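Local structure of TadZ (Pseudomonas aeruginosa, 4LDA) at residues Phe6-Gln11 and Gly27-Ala32. The protein probably binds and hydrolyses ATP as a full-length pilus-assembly protein, of which this chain is the CheY-like N-terminal receiver domain. Residues are numbered along the deposited sequence; the frame is centred on the assembly and turned at random.
Sequences FVALTQ and GQVVPA
Phe6 and Ala8 make four backbone hydrogen bonds to Gln28, Val30 and Ala32, pairing the first two parallel strands of a CheY-like receiver fold; helix 13-22 makes the beta-alpha-beta crossover between them. Phe6 N reaches Gln28 O at 2.8 Å and Phe6 O takes Val30 N at 2.7 Å, both close to straight. Further along, Ala8 N bonds Val30 O, while Ala32 N meets Ala8 O at 3.0 Å with the donor tilted 32° from the carbonyl plane, where the edge strand is ending. On the face toward helix 13-22, the two methyls of Val29 divide their work: CG1, anti to the backbone N (chi1 -177°), lies 3.7 Å from Ala8 CB, and CG2 approaches the Phe6 ring obliquely at CD2. Gly27 N sits at the edge of that ring, near its plane. Leu16 and Leu19 close over Ala8, and the Val29 carbonyl accepts a bond from Gln20. On the other face helix 37-47 packs against the pair, its Leu40 touching both Leu9 and Ala32. There the Ala32 methyl fits between two side chains, with CB 3.7 Å from Val7 CG1 and 3.5 Å from Leu9 CD2.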
ATOM      1  N   PHE A   6      -6.142   5.528  -3.739  1.00 53.49           N
ATOM      2  CA  PHE A   6      -5.233   4.607  -3.053  1.00 51.23           C
ATOM      3  C   PHE A   6      -6.059   3.730  -2.148  1.00 57.22           C
ATOM      4  O   PHE A   6      -7.061   4.214  -1.609  1.00 58.43           O
ATOM      5  CB  PHE A   6      -4.147   5.347  -2.260  1.00 50.34           C
ATOM      6  CG  PHE A   6      -3.513   6.535  -2.942  1.00 49.41           C
ATOM      7  CD1 PHE A   6      -2.466   6.368  -3.837  1.00 50.03           C
ATOM      8  CD2 PHE A   6      -3.924   7.827  -2.649  1.00 48.38           C
ATOM      9  CE1 PHE A   6      -1.882   7.465  -4.461  1.00 49.84           C
ATOM     10  CE2 PHE A   6      -3.320   8.927  -3.265  1.00 50.02           C
ATOM     11  CZ  PHE A   6      -2.302   8.737  -4.161  1.00 47.18           C
ATOM     12  N   VAL A   7      -5.680   2.452  -1.988  1.00 53.15           N
ATOM     13  CA  VAL A   7      -6.396   1.528  -1.108  1.00 53.05           C
ATOM     14  C   VAL A   7      -5.484   1.257   0.086  1.00 54.57           C
ATOM     15  O   VAL A   7      -4.280   1.149  -0.088  1.00 53.85           O
ATOM     16  CB  VAL A   7      -6.866   0.245  -1.848  1.00 57.75           C
ATOM     17  CG1 VAL A   7      -7.502  -0.757  -0.898  1.00 58.40           C
ATOM     18  CG2 VAL A   7      -7.863   0.613  -2.934  1.00 58.14           C
ATOM     19  N   ALA A   8      -6.058   1.212   1.299  1.00 51.58           N
ATOM     20  CA  ALA A   8      -5.287   1.002   2.513  1.00 50.89           C
ATOM     21  C   ALA A   8      -5.862  -0.090   3.410  1.00 57.20           C
ATOM     22  O   ALA A   8      -7.024  -0.038   3.815  1.00 57.67           O
ATOM     23  CB  ALA A   8      -5.212   2.292   3.302  1.00 50.69           C
ATOM     24  N   LEU A   9      -5.004  -1.069   3.733  1.00 55.50           N
ATOM     25  CA  LEU A   9      -5.238  -2.136   4.696  1.00 56.93           C
ATOM     26  C   LEU A   9      -4.450  -1.758   5.921  1.00 60.54           C
ATOM     27  O   LEU A   9      -3.242  -1.975   5.966  1.00 59.84           O
ATOM     28  CB  LEU A   9      -4.843  -3.514   4.141  1.00 58.46           C
ATOM     29  CG  LEU A   9      -5.549  -4.006   2.915  1.00 64.23           C
ATOM     30  CD1 LEU A   9      -4.778  -5.152   2.291  1.00 64.76           C
ATOM     31  CD2 LEU A   9      -6.967  -4.422   3.268  1.00 68.99           C
ATOM     32  N   THR A  10      -5.088  -1.043   6.839  1.00 57.97           N
ATOM     33  CA  THR A  10      -4.459  -0.521   8.047  1.00 57.51           C
ATOM     34  C   THR A  10      -4.801  -1.411   9.217  1.00 64.34           C
ATOM     35  O   THR A  10      -5.853  -2.071   9.195  1.00 66.17           O
ATOM     36  CB  THR A  10      -4.912   0.928   8.282  1.00 60.54           C
ATOM     37  OG1 THR A  10      -6.348   0.982   8.306  1.00 66.22           O
ATOM     38  CG2 THR A  10      -4.377   1.882   7.218  1.00 52.29           C
ATOM     39  N   GLN A  11      -3.927  -1.451  10.242  1.00 60.65           N
ATOM     40  CA  GLN A  11      -4.257  -2.292  11.385  1.00 63.00           C
ATOM     41  C   GLN A  11      -4.724  -1.410  12.589  1.00 70.34           C
ATOM     42  O   GLN A  11      -5.172  -1.964  13.598  1.00 72.21           O
ATOM     43  CB  GLN A  11      -3.152  -3.286  11.774  1.00 64.42           C
ATOM     44  CG  GLN A  11      -1.753  -2.784  11.981  1.00 71.24           C
ATOM     45  CD  GLN A  11      -0.772  -3.952  11.995  1.00 81.38           C
ATOM     46  OE1 GLN A  11      -1.131  -5.123  12.215  1.00 71.14           O
ATOM     47  NE2 GLN A  11       0.507  -3.652  11.781  1.00 75.66           N
ATOM     48  N   GLY A  27      -4.511  12.574  -4.004  1.00 48.71           N
ATOM     49  CA  GLY A  27      -5.735  11.837  -4.269  1.00 48.51           C
ATOM     50  C   GLY A  27      -6.484  11.444  -3.027  1.00 51.41           C
ATOM     51  O   GLY A  27      -6.406  12.136  -2.014  1.00 50.27           O
ATOM     52  N   GLN A  28      -7.214  10.315  -3.102  1.00 49.68           N
ATOM     53  CA  GLN A  28      -8.107   9.788  -2.045  1.00 49.06           C
ATOM     54  C   GLN A  28      -7.649   8.437  -1.519  1.00 51.50           C
ATOM     55  O   GLN A  28      -7.291   7.580  -2.307  1.00 50.51           O
ATOM     56  CB  GLN A  28      -9.530   9.646  -2.599  1.00 50.89           C
ATOM     57  CG  GLN A  28     -10.123  10.953  -3.106  1.00 48.26           C
ATOM     58  CD  GLN A  28      -9.572  11.420  -4.428  1.00 62.34           C
ATOM     59  OE1 GLN A  28      -9.250  12.590  -4.605  1.00 62.52           O
ATOM     60  NE2 GLN A  28      -9.399  10.512  -5.369  1.00 55.80           N
ATOM     61  N   VAL A  29      -7.670   8.245  -0.196  1.00 49.48           N
ATOM     62  CA  VAL A  29      -7.261   6.985   0.424  1.00 49.16           C
ATOM     63  C   VAL A  29      -8.548   6.279   0.851  1.00 55.65           C
ATOM     64  O   VAL A  29      -9.256   6.733   1.750  1.00 56.77           O
ATOM     65  CB  VAL A  29      -6.220   7.140   1.578  1.00 51.44           C
ATOM     66  CG1 VAL A  29      -5.790   5.780   2.124  1.00 51.30           C
ATOM     67  CG2 VAL A  29      -4.988   7.936   1.116  1.00 49.73           C
ATOM     68  N   VAL A  30      -8.883   5.224   0.115  1.00 52.84           N
ATOM     69  CA  VAL A  30     -10.041   4.367   0.310  1.00 53.33           C
ATOM     70  C   VAL A  30      -9.660   3.274   1.307  1.00 59.17           C
ATOM     71  O   VAL A  30      -8.697   2.533   1.048  1.00 58.69           O
ATOM     72  CB  VAL A  30     -10.524   3.775  -1.053  1.00 57.55           C
ATOM     73  CG1 VAL A  30     -11.640   2.754  -0.869  1.00 58.64           C
ATOM     74  CG2 VAL A  30     -10.945   4.869  -2.025  1.00 57.22           C
ATOM     75  N   PRO A  31     -10.363   3.164   2.458  1.00 57.89           N
ATOM     76  CA  PRO A  31     -10.060   2.056   3.386  1.00 58.90           C
ATOM     77  C   PRO A  31     -10.603   0.739   2.835  1.00 65.67           C
ATOM     78  O   PRO A  31     -11.594   0.747   2.113  1.00 65.84           O
ATOM     79  CB  PRO A  31     -10.777   2.476   4.672  1.00 61.37           C
ATOM     80  CG  PRO A  31     -11.945   3.293   4.198  1.00 65.74           C
ATOM     81  CD  PRO A  31     -11.537   3.950   2.908  1.00 60.13           C
ATOM     82  N   ALA A  32      -9.961  -0.375   3.134  1.00 65.07           N
ATOM     83  CA  ALA A  32     -10.458  -1.657   2.637  1.00 67.77           C
ATOM     84  C   ALA A  32     -10.913  -2.551   3.785  1.00 77.64           C
ATOM     85  O   ALA A  32     -11.552  -3.584   3.561  1.00 78.43           O
ATOM     86  CB  ALA A  32      -9.388  -2.344   1.826  1.00 68.30           C
TER